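Local coordinates for protein halogenase (Chondromyces crocatus, PDB 3E1T) that is an FAD-dependent halogenase thought to install the chlorine of the myxobacterial metabolite chondrochloren, at residues Ile164-Val178 / Asn290-Ala304. Numbering follows the deposited sequence.
Sequences IVDASGNRTRVSQAV and NTSFWKNGMALVGDA. With FAD (flavin-adenine dinucleotide), chain C.
Ile-164 N donates to Gly-297 O over 2.7 Å, the first of four backbone hydrogen bonds joining parallel strands 163-166 and 298-300. Ile-164 O then accepts from Ala-299 N, Asp-166 N donates to Ala-299 O, and Asp-166 O accepts from Val-301 N.

Apolar packing covers both faces of this pair. On the face of Val-165 and Ala-299, Val-165 CG1 meets Val-301 CG1, just past the strand, at 3.9 Å, and helix 315-333 covers both valines. On the other, Met-298 is fully extended, with CG anti to the backbone N (chi1 -169°). Its SD lies 3.6 Å from Val-178 CG2, and its CE meets Val-174 CG2. Val-178 CG1 fits against the backbone of Ser-292 to Trp-294.

The strands belong to the five-stranded parallel sheet of a Rossmann-type FAD-binding domain, with 298-300 at its edge. Their C-terminal ends lead into the FAD pocket. Asp-303 N donates to FAD O2P, and Asp-303 OD1 accepts from FAD O3' at 2.7 Å.

The buried Asp-166 carboxylate faces the chain after its strand. OD1 takes Ser-168 N in an Asx turn, from above the carboxylate plane. Ser-168 OG and Thr-172 OG1 sit doubtfully close to OD1 and OD2. Leu-300 CD2 packs on Asp-166 CB at 3.6 Å.

Water 1 links Gly-169 N, Val-301 O, Ala-304 N and FAD O2P. Water 3 joins Ser-175 OG and Asn-290 OD1; Asn-290 ND2 donates a hydrogen bond to Ala-305 O.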
ATOM      1  N   ILE A 164       8.228  18.628  -8.987  1.00 32.25           N
ATOM      2  CA  ILE A 164       6.812  18.439  -8.658  1.00 31.58           C
ATOM      3  C   ILE A 164       6.605  16.941  -8.421  1.00 31.10           C
ATOM      4  O   ILE A 164       7.019  16.134  -9.250  1.00 30.60           O
ATOM      5  CB  ILE A 164       5.868  18.885  -9.815  1.00 31.98           C
ATOM      6  CG1 ILE A 164       6.283  20.248 -10.400  1.00 33.35           C
ATOM      7  CG2 ILE A 164       4.390  18.887  -9.353  1.00 31.93           C
ATOM      8  CD1 ILE A 164       6.126  21.425  -9.461  1.00 34.73           C
ATOM      9  N   VAL A 165       6.000  16.576  -7.291  1.00 30.19           N
ATOM     10  CA  VAL A 165       5.733  15.162  -6.992  1.00 29.08           C
ATOM     11  C   VAL A 165       4.253  14.880  -6.720  1.00 28.68           C
ATOM     12  O   VAL A 165       3.644  15.527  -5.876  1.00 28.49           O
ATOM     13  CB  VAL A 165       6.584  14.639  -5.817  1.00 29.41           C
ATOM     14  CG1 VAL A 165       6.207  13.183  -5.493  1.00 28.18           C
ATOM     15  CG2 VAL A 165       8.095  14.745  -6.149  1.00 27.56           C
ATOM     16  N   ASP A 166       3.696  13.919  -7.457  1.00 27.87           N
ATOM     17  CA  ASP A 166       2.335  13.440  -7.245  1.00 28.08           C
ATOM     18  C   ASP A 166       2.339  12.387  -6.139  1.00 27.88           C
ATOM     19  O   ASP A 166       2.871  11.282  -6.309  1.00 28.05           O
ATOM     20  CB  ASP A 166       1.771  12.865  -8.548  1.00 28.20           C
ATOM     21  CG  ASP A 166       0.304  12.469  -8.445  1.00 29.28           C
ATOM     22  OD1 ASP A 166      -0.392  12.806  -7.453  1.00 30.43           O
ATOM     23  OD2 ASP A 166      -0.166  11.813  -9.386  1.00 31.15           O
ATOM     24  N   ALA A 167       1.777  12.766  -4.994  1.00 27.20           N
ATOM     25  CA  ALA A 167       1.549  11.862  -3.881  1.00 26.91           C
ATOM     26  C   ALA A 167       0.065  11.916  -3.598  1.00 26.65           C
ATOM     27  O   ALA A 167      -0.353  11.852  -2.452  1.00 26.79           O
ATOM     28  CB  ALA A 167       2.330  12.310  -2.652  1.00 26.77           C
ATOM     29  N   SER A 168      -0.738  12.064  -4.641  1.00 26.56           N
ATOM     30  CA  SER A 168      -2.162  12.315  -4.415  1.00 26.92           C
ATOM     31  C   SER A 168      -3.018  11.046  -4.432  1.00 26.80           C
ATOM     32  O   SER A 168      -4.248  11.112  -4.549  1.00 26.57           O
ATOM     33  CB  SER A 168      -2.679  13.385  -5.374  1.00 26.78           C
ATOM     34  OG  SER A 168      -2.621  12.957  -6.715  1.00 27.25           O
ATOM     35  N   GLY A 169      -2.366   9.894  -4.287  1.00 26.20           N
ATOM     36  CA  GLY A 169      -3.095   8.661  -4.027  1.00 26.71           C
ATOM     37  C   GLY A 169      -3.814   8.102  -5.237  1.00 26.83           C
ATOM     38  O   GLY A 169      -3.571   8.515  -6.364  1.00 26.58           O
ATOM     39  N   ASN A 170      -4.718   7.163  -5.005  1.00 28.22           N
ATOM     40  CA  ASN A 170      -5.276   6.375  -6.103  1.00 29.08           C
ATOM     41  C   ASN A 170      -6.162   7.192  -7.042  1.00 29.78           C
ATOM     42  O   ASN A 170      -6.320   6.852  -8.218  1.00 29.54           O
ATOM     43  CB  ASN A 170      -5.995   5.131  -5.569  1.00 29.42           C
ATOM     44  CG  ASN A 170      -7.359   5.441  -4.968  1.00 30.27           C
ATOM     45  OD1 ASN A 170      -7.473   5.875  -3.813  1.00 31.85           O
ATOM     46  ND2 ASN A 170      -8.398   5.193  -5.740  1.00 30.16           N
ATOM     47  N   ARG A 171      -6.729   8.278  -6.520  1.00 30.65           N
ATOM     48  CA  ARG A 171      -7.572   9.153  -7.329  1.00 32.40           C
ATOM     49  C   ARG A 171      -6.788  10.300  -7.971  1.00 32.13           C
ATOM     50  O   ARG A 171      -7.379  11.316  -8.324  1.00 33.13           O
ATOM     51  CB  ARG A 171      -8.740   9.714  -6.501  1.00 32.56           C
ATOM     52  CG  ARG A 171      -9.670   8.662  -5.898  1.00 36.96           C
ATOM     53  CD  ARG A 171     -10.674   8.111  -6.904  1.00 43.45           C
ATOM     54  NE  ARG A 171     -11.805   9.019  -7.110  1.00 48.29           N
ATOM     55  CZ  ARG A 171     -12.764   8.845  -8.018  1.00 50.77           C
ATOM     56  NH1 ARG A 171     -12.747   7.790  -8.829  1.00 52.11           N
ATOM     57  NH2 ARG A 171     -13.745   9.734  -8.116  1.00 50.92           N
ATOM     58  N   THR A 172      -5.470  10.157  -8.112  1.00 32.03           N
ATOM     59  CA  THR A 172      -4.659  11.192  -8.757  1.00 32.21           C
ATOM     60  C   THR A 172      -5.255  11.618 -10.093  1.00 33.13           C
ATOM     61  O   THR A 172      -5.736  10.782 -10.881  1.00 32.37           O
ATOM     62  CB  THR A 172      -3.198  10.752  -8.989  1.00 32.81           C
ATOM     63  OG1 THR A 172      -2.565  11.691  -9.869  1.00 31.53           O
ATOM     64  CG2 THR A 172      -3.123   9.355  -9.628  1.00 31.77           C
ATOM     65  N   ARG A 173      -5.239  12.926 -10.336  1.00 33.91           N
ATOM     66  CA  ARG A 173      -5.712  13.473 -11.602  1.00 34.88           C
ATOM     67  C   ARG A 173      -4.550  13.950 -12.481  1.00 34.16           C
ATOM     68  O   ARG A 173      -4.775  14.492 -13.561  1.00 34.74           O
ATOM     69  CB  ARG A 173      -6.774  14.579 -11.371  1.00 34.98           C
ATOM     70  CG  ARG A 173      -6.296  15.824 -10.591  1.00 37.08           C
ATOM     71  CD  ARG A 173      -7.477  16.645 -10.013  1.00 37.46           C
ATOM     72  NE  ARG A 173      -8.195  17.423 -11.024  1.00 42.64           N
ATOM     73  CZ  ARG A 173      -9.402  17.962 -10.847  1.00 43.89           C
ATOM     74  NH1 ARG A 173     -10.053  17.812  -9.697  1.00 45.16           N
ATOM     75  NH2 ARG A 173      -9.967  18.646 -11.831  1.00 44.02           N
ATOM     76  N   VAL A 174      -3.315  13.722 -12.032  1.00 33.32           N
ATOM     77  CA  VAL A 174      -2.134  14.235 -12.741  1.00 32.76           C
ATOM     78  C   VAL A 174      -1.096  13.184 -13.133  1.00 32.59           C
ATOM     79  O   VAL A 174      -0.145  13.488 -13.864  1.00 32.57           O
ATOM     80  CB  VAL A 174      -1.419  15.395 -11.939  1.00 32.92           C
ATOM     81  CG1 VAL A 174      -2.382  16.569 -11.684  1.00 32.94           C
ATOM     82  CG2 VAL A 174      -0.814  14.890 -10.628  1.00 32.38           C
ATOM     83  N   SER A 175      -1.275  11.942 -12.688  1.00 32.35           N
ATOM     84  CA  SER A 175      -0.245  10.915 -12.936  1.00 31.79           C
ATOM     85  C   SER A 175      -0.013  10.617 -14.407  1.00 32.37           C
ATOM     86  O   SER A 175       1.083  10.201 -14.779  1.00 32.62           O
ATOM     87  CB  SER A 175      -0.543   9.616 -12.179  1.00 31.22           C
ATOM     88  OG  SER A 175      -1.665   8.958 -12.735  1.00 27.29           O
ATOM     89  N   GLN A 176      -1.023  10.841 -15.249  1.00 33.09           N
ATOM     90  CA  GLN A 176      -0.885  10.573 -16.689  1.00 34.30           C
ATOM     91  C   GLN A 176       0.163  11.459 -17.379  1.00 34.28           C
ATOM     92  O   GLN A 176       0.612  11.164 -18.488  1.00 34.59           O
ATOM     93  CB  GLN A 176      -2.236  10.663 -17.410  1.00 35.11           C
ATOM     94  CG  GLN A 176      -2.737  12.080 -17.627  1.00 37.85           C
ATOM     95  CD  GLN A 176      -3.285  12.709 -16.364  1.00 41.24           C
ATOM     96  OE1 GLN A 176      -3.491  12.031 -15.351  1.00 41.34           O
ATOM     97  NE2 GLN A 176      -3.533  14.023 -16.417  1.00 42.92           N
ATOM     98  N   ALA A 177       0.573  12.525 -16.704  1.00 34.06           N
ATOM     99  CA  ALA A 177       1.666  13.355 -17.174  1.00 33.79           C
ATOM    100  C   ALA A 177       3.006  12.622 -17.098  1.00 33.61           C
ATOM    101  O   ALA A 177       3.937  12.977 -17.820  1.00 33.95           O
ATOM    102  CB  ALA A 177       1.716  14.657 -16.394  1.00 33.84           C
ATOM    103  N   VAL A 178       3.113  11.603 -16.238  1.00 32.97           N
ATOM    104  CA  VAL A 178       4.362  10.832 -16.130  1.00 32.12           C
ATOM    105  C   VAL A 178       4.326   9.491 -16.894  1.00 31.91           C
ATOM    106  O   VAL A 178       5.293   9.135 -17.586  1.00 31.94           O
ATOM    107  CB  VAL A 178       4.780  10.588 -14.648  1.00 32.23           C
ATOM    108  CG1 VAL A 178       5.932   9.627 -14.568  1.00 31.45           C
ATOM    109  CG2 VAL A 178       5.154  11.901 -13.957  1.00 32.67           C
ATOM    110  N   ASN A 290       2.382   1.971 -12.852  1.00 28.39           N
ATOM    111  CA  ASN A 290       2.595   2.920 -13.934  1.00 28.15           C
ATOM    112  C   ASN A 290       3.780   2.545 -14.812  1.00 27.78           C
ATOM    113  O   ASN A 290       4.744   1.942 -14.336  1.00 27.75           O
ATOM    114  CB  ASN A 290       2.737   4.333 -13.362  1.00 28.66           C
ATOM    115  CG  ASN A 290       1.398   5.043 -13.239  1.00 31.06           C
ATOM    116  OD1 ASN A 290       1.023   5.811 -14.118  1.00 33.24           O
ATOM    117  ND2 ASN A 290       0.652   4.764 -12.156  1.00 33.63           N
ATOM    118  N   THR A 291       3.710   2.893 -16.101  1.00 27.25           N
ATOM    119  CA  THR A 291       4.813   2.622 -17.043  1.00 27.42           C
ATOM    120  C   THR A 291       6.077   3.412 -16.728  1.00 27.36           C
ATOM    121  O   THR A 291       7.171   3.064 -17.191  1.00 27.98           O
ATOM    122  CB  THR A 291       4.417   2.879 -18.524  1.00 27.02           C
ATOM    123  OG1 THR A 291       3.831   4.178 -18.643  1.00 27.25           O
ATOM    124  CG2 THR A 291       3.399   1.834 -18.995  1.00 26.96           C
ATOM    125  N   SER A 292       5.925   4.468 -15.933  1.00 27.56           N
ATOM    126  CA  SER A 292       7.054   5.292 -15.503  1.00 27.48           C
ATOM    127  C   SER A 292       6.716   5.954 -14.182  1.00 26.86           C
ATOM    128  O   SER A 292       5.554   6.297 -13.949  1.00 26.30           O
ATOM    129  CB  SER A 292       7.364   6.373 -16.549  1.00 27.72           C
ATOM    130  OG  SER A 292       8.561   7.078 -16.206  1.00 28.92           O
ATOM    131  N   PHE A 293       7.723   6.115 -13.327  1.00 26.81           N
ATOM    132  CA  PHE A 293       7.552   6.790 -12.024  1.00 27.51           C
ATOM    133  C   PHE A 293       8.139   8.208 -11.990  1.00 28.38           C
ATOM    134  O   PHE A 293       7.967   8.924 -11.001  1.00 27.20           O
ATOM    135  CB  PHE A 293       8.158   5.975 -10.869  1.00 26.99           C
ATOM    136  CG  PHE A 293       7.531   4.610 -10.663  1.00 27.06           C
ATOM    137  CD1 PHE A 293       6.224   4.340 -11.072  1.00 23.86           C
ATOM    138  CD2 PHE A 293       8.243   3.606 -10.012  1.00 23.94           C
ATOM    139  CE1 PHE A 293       5.650   3.073 -10.863  1.00 24.32           C
ATOM    140  CE2 PHE A 293       7.676   2.342  -9.813  1.00 24.05           C
ATOM    141  CZ  PHE A 293       6.375   2.087 -10.233  1.00 24.25           C
ATOM    142  N   TRP A 294       8.825   8.608 -13.062  1.00 30.25           N
ATOM    143  CA  TRP A 294       9.321   9.990 -13.186  1.00 32.81           C
ATOM    144  C   TRP A 294       9.483  10.407 -14.657  1.00 34.19           C
ATOM    145  O   TRP A 294       9.550   9.558 -15.554  1.00 34.04           O
ATOM    146  CB  TRP A 294      10.648  10.152 -12.444  1.00 32.92           C
ATOM    147  CG  TRP A 294      11.793   9.515 -13.145  1.00 34.76           C
ATOM    148  CD1 TRP A 294      12.069   8.181 -13.220  1.00 34.99           C
ATOM    149  CD2 TRP A 294      12.828  10.184 -13.881  1.00 36.05           C
ATOM    150  NE1 TRP A 294      13.213   7.977 -13.954  1.00 36.77           N
ATOM    151  CE2 TRP A 294      13.701   9.189 -14.370  1.00 36.62           C
ATOM    152  CE3 TRP A 294      13.111  11.527 -14.160  1.00 36.38           C
ATOM    153  CZ2 TRP A 294      14.834   9.494 -15.137  1.00 36.41           C
ATOM    154  CZ3 TRP A 294      14.244  11.829 -14.917  1.00 35.60           C
ATOM    155  CH2 TRP A 294      15.082  10.817 -15.400  1.00 35.65           C
ATOM    156  N   LYS A 295       9.545  11.705 -14.920  1.00 35.54           N
ATOM    157  CA  LYS A 295       9.864  12.127 -16.296  1.00 37.73           C
ATOM    158  C   LYS A 295      11.000  13.152 -16.384  1.00 38.66           C
ATOM    159  O   LYS A 295      12.137  12.792 -16.719  1.00 40.34           O
ATOM    160  CB  LYS A 295       8.608  12.530 -17.091  1.00 37.28           C
ATOM    161  CG  LYS A 295       7.817  13.685 -16.519  1.00 38.81           C
ATOM    162  CD  LYS A 295       6.858  14.284 -17.558  1.00 39.45           C
ATOM    163  CE  LYS A 295       7.493  14.378 -18.953  1.00 43.08           C
ATOM    164  NZ  LYS A 295       6.797  15.341 -19.867  1.00 44.54           N
ATOM    165  N   ASN A 296      10.702  14.408 -16.090  1.00 38.62           N
ATOM    166  CA  ASN A 296      11.706  15.468 -16.014  1.00 38.53           C
ATOM    167  C   ASN A 296      11.077  16.509 -15.124  1.00 37.34           C
ATOM    168  O   ASN A 296      10.119  17.175 -15.524  1.00 36.83           O
ATOM    169  CB  ASN A 296      12.039  16.061 -17.395  1.00 39.47           C
ATOM    170  CG  ASN A 296      13.342  15.510 -17.989  1.00 42.17           C
ATOM    171  OD1 ASN A 296      14.124  14.815 -17.317  1.00 45.69           O
ATOM    172  ND2 ASN A 296      13.584  15.827 -19.253  1.00 43.60           N
ATOM    173  N   GLY A 297      11.573  16.585 -13.892  1.00 36.57           N
ATOM    174  CA  GLY A 297      11.018  17.467 -12.878  1.00 35.62           C
ATOM    175  C   GLY A 297       9.781  16.951 -12.157  1.00 35.10           C
ATOM    176  O   GLY A 297       9.254  17.633 -11.288  1.00 35.33           O
ATOM    177  N   MET A 298       9.297  15.763 -12.516  1.00 34.04           N
ATOM    178  CA  MET A 298       8.116  15.198 -11.855  1.00 33.46           C
ATOM    179  C   MET A 298       8.364  13.754 -11.452  1.00 32.43           C
ATOM    180  O   MET A 298       9.122  13.045 -12.115  1.00 32.46           O
ATOM    181  CB  MET A 298       6.872  15.306 -12.743  1.00 33.10           C
ATOM    182  CG  MET A 298       5.536  14.997 -12.047  1.00 33.81           C
ATOM    183  SD  MET A 298       4.198  15.316 -13.182  1.00 34.77           S
ATOM    184  CE  MET A 298       2.748  14.591 -12.381  1.00 32.57           C
ATOM    185  N   ALA A 299       7.736  13.336 -10.355  1.00 31.30           N
ATOM    186  CA  ALA A 299       7.781  11.941  -9.895  1.00 29.77           C
ATOM    187  C   ALA A 299       6.439  11.521  -9.301  1.00 28.82           C
ATOM    188  O   ALA A 299       5.635  12.373  -8.912  1.00 28.59           O
ATOM    189  CB  ALA A 299       8.869  11.751  -8.891  1.00 29.66           C
ATOM    190  N   LEU A 300       6.199  10.207  -9.232  1.00 27.58           N
ATOM    191  CA  LEU A 300       4.992   9.671  -8.596  1.00 26.46           C
ATOM    192  C   LEU A 300       5.418   8.840  -7.395  1.00 26.28           C
ATOM    193  O   LEU A 300       6.361   8.036  -7.469  1.00 25.15           O
ATOM    194  CB  LEU A 300       4.163   8.810  -9.567  1.00 26.25           C
ATOM    195  CG  LEU A 300       3.877   9.291 -10.994  1.00 26.48           C
ATOM    196  CD1 LEU A 300       3.380   8.142 -11.901  1.00 23.55           C
ATOM    197  CD2 LEU A 300       2.880  10.452 -10.994  1.00 26.51           C
ATOM    198  N   VAL A 301       4.735   9.042  -6.279  1.00 26.14           N
ATOM    199  CA  VAL A 301       5.021   8.234  -5.082  1.00 26.88           C
ATOM    200  C   VAL A 301       3.730   7.648  -4.551  1.00 26.39           C
ATOM    201  O   VAL A 301       2.647   8.212  -4.761  1.00 25.98           O
ATOM    202  CB  VAL A 301       5.766   9.029  -3.950  1.00 27.60           C
ATOM    203  CG1 VAL A 301       7.105   9.575  -4.420  1.00 28.46           C
ATOM    204  CG2 VAL A 301       4.928  10.124  -3.427  1.00 29.42           C
ATOM    205  N   GLY A 302       3.845   6.509  -3.871  1.00 25.83           N
ATOM    206  CA  GLY A 302       2.708   5.897  -3.212  1.00 25.58           C
ATOM    207  C   GLY A 302       1.677   5.382  -4.190  1.00 25.45           C
ATOM    208  O   GLY A 302       2.030   4.928  -5.271  1.00 24.89           O
ATOM    209  N   ASP A 303       0.400   5.491  -3.821  1.00 24.91           N
ATOM    210  CA  ASP A 303      -0.672   4.925  -4.623  1.00 25.02           C
ATOM    211  C   ASP A 303      -0.802   5.608  -5.982  1.00 25.74           C
ATOM    212  O   ASP A 303      -1.393   5.043  -6.910  1.00 25.61           O
ATOM    213  CB  ASP A 303      -1.997   5.036  -3.901  1.00 25.47           C
ATOM    214  CG  ASP A 303      -2.214   3.957  -2.859  1.00 26.16           C
ATOM    215  OD1 ASP A 303      -1.278   3.197  -2.517  1.00 28.02           O
ATOM    216  OD2 ASP A 303      -3.357   3.903  -2.369  1.00 27.62           O
ATOM    217  N   ALA A 304      -0.284   6.825  -6.100  1.00 26.01           N
ATOM    218  CA  ALA A 304      -0.269   7.510  -7.402  1.00 25.77           C
ATOM    219  C   ALA A 304       0.543   6.713  -8.407  1.00 25.44           C
ATOM    220  O   ALA A 304       0.198   6.676  -9.583  1.00 26.50           O
ATOM    221  CB  ALA A 304       0.303   8.923  -7.257  1.00 26.36           C
TER
HETATM  222  PA  FAD C 600      -3.273   8.601   0.161  1.00 27.39           P
HETATM  223  O1A FAD C 600      -3.232   8.030   1.554  1.00 28.07           O
HETATM  224  O2A FAD C 600      -4.455   8.200  -0.652  1.00 26.90           O
HETATM  225  O5B FAD C 600      -3.270  10.210   0.305  1.00 26.81           O
HETATM  226  C5B FAD C 600      -3.244  11.055  -0.834  1.00 28.95           C
HETATM  227  C4B FAD C 600      -3.728  12.454  -0.440  1.00 31.44           C
HETATM  228  O4B FAD C 600      -3.825  13.293  -1.573  1.00 31.30           O
HETATM  229  C3B FAD C 600      -5.120  12.400   0.180  1.00 33.36           C
HETATM  230  O3B FAD C 600      -5.055  13.028   1.442  1.00 36.68           O
HETATM  231  C2B FAD C 600      -6.004  13.196  -0.757  1.00 33.90           C
HETATM  232  O2B FAD C 600      -6.900  13.985  -0.026  1.00 31.82           O
HETATM  233  C1B FAD C 600      -5.003  14.057  -1.506  1.00 33.58           C
HETATM  234  N9A FAD C 600      -5.391  14.439  -2.875  1.00 35.59           N
HETATM  235  C8A FAD C 600      -6.057  13.705  -3.825  1.00 35.61           C
HETATM  236  N7A FAD C 600      -6.163  14.465  -4.939  1.00 36.82           N
HETATM  237  C5A FAD C 600      -5.566  15.662  -4.722  1.00 36.30           C
HETATM  238  C6A FAD C 600      -5.389  16.814  -5.505  1.00 35.67           C
HETATM  239  N6A FAD C 600      -5.966  16.939  -6.707  1.00 35.08           N
HETATM  240  N1A FAD C 600      -4.717  17.886  -4.968  1.00 34.72           N
HETATM  241  C2A FAD C 600      -4.251  17.860  -3.679  1.00 35.06           C
HETATM  242  N3A FAD C 600      -4.443  16.729  -2.916  1.00 35.80           N
HETATM  243  C4A FAD C 600      -5.079  15.651  -3.427  1.00 35.76           C
HETATM  244  N1  FAD C 600      -2.062  -0.106   3.416  1.00 26.79           N
HETATM  245  C2  FAD C 600      -1.456  -0.460   4.589  1.00 27.58           C
HETATM  246  O2  FAD C 600      -0.324  -0.037   4.806  1.00 27.48           O
HETATM  247  N3  FAD C 600      -2.121  -1.287   5.478  1.00 27.48           N
HETATM  248  C4  FAD C 600      -3.402  -1.750   5.198  1.00 28.11           C
HETATM  249  O4  FAD C 600      -4.006  -2.469   5.998  1.00 28.29           O
HETATM  250  C4X FAD C 600      -4.010  -1.399   3.999  1.00 28.01           C
HETATM  251  N5  FAD C 600      -5.282  -1.838   3.685  1.00 27.79           N
HETATM  252  C5X FAD C 600      -5.865  -1.465   2.489  1.00 27.53           C
HETATM  253  C6  FAD C 600      -7.149  -1.911   2.155  1.00 27.51           C
HETATM  254  C7  FAD C 600      -7.731  -1.527   0.937  1.00 27.65           C
HETATM  255  C7M FAD C 600      -9.006  -2.190   0.499  1.00 25.87           C
HETATM  256  C8  FAD C 600      -7.030  -0.702   0.049  1.00 27.39           C
HETATM  257  C8M FAD C 600      -7.531  -0.434  -1.353  1.00 27.78           C
HETATM  258  C9  FAD C 600      -5.760  -0.254   0.393  1.00 27.85           C
HETATM  259  C9A FAD C 600      -5.169  -0.631   1.605  1.00 27.85           C
HETATM  260  N10 FAD C 600      -3.907  -0.166   1.923  1.00 27.92           N
HETATM  261  C10 FAD C 600      -3.323  -0.554   3.110  1.00 27.86           C
HETATM  262  C1' FAD C 600      -3.196   0.828   1.022  1.00 28.31           C
HETATM  263  C2' FAD C 600      -3.212   2.271   1.540  1.00 29.21           C
HETATM  264  O2' FAD C 600      -4.552   2.718   1.537  1.00 28.68           O
HETATM  265  C3' FAD C 600      -2.377   3.191   0.635  1.00 27.50           C
HETATM  266  O3' FAD C 600      -1.254   2.507   0.123  1.00 28.41           O
HETATM  267  C4' FAD C 600      -1.824   4.441   1.320  1.00 28.28           C
HETATM  268  O4' FAD C 600      -2.892   5.233   1.788  1.00 27.62           O
HETATM  269  C5' FAD C 600      -0.999   5.244   0.314  1.00 26.01           C
HETATM  270  O5' FAD C 600      -0.763   6.530   0.818  1.00 27.86           O
HETATM  271  P   FAD C 600      -0.541   7.783  -0.162  1.00 25.76           P
HETATM  272  O1P FAD C 600       0.187   8.871   0.599  1.00 26.39           O
HETATM  273  O2P FAD C 600       0.252   7.378  -1.364  1.00 22.01           O
HETATM  274  O3P FAD C 600      -1.989   8.179  -0.677  1.00 23.76           O
HETATM  275  O   HOH W   1       0.136   8.804  -3.787  1.00 23.62           O
HETATM  276  O   HOH W   2      -4.949   6.164  -2.267  1.00 32.30           O
HETATM  277  O   HOH W   3      -0.998   7.585 -14.945  1.00 31.17           O
HETATM  278  O   HOH W   4      -1.580   6.582 -11.224  1.00 36.91           O
HETATM  279  O   HOH W   5       7.862   9.249 -18.137  1.00 51.32           O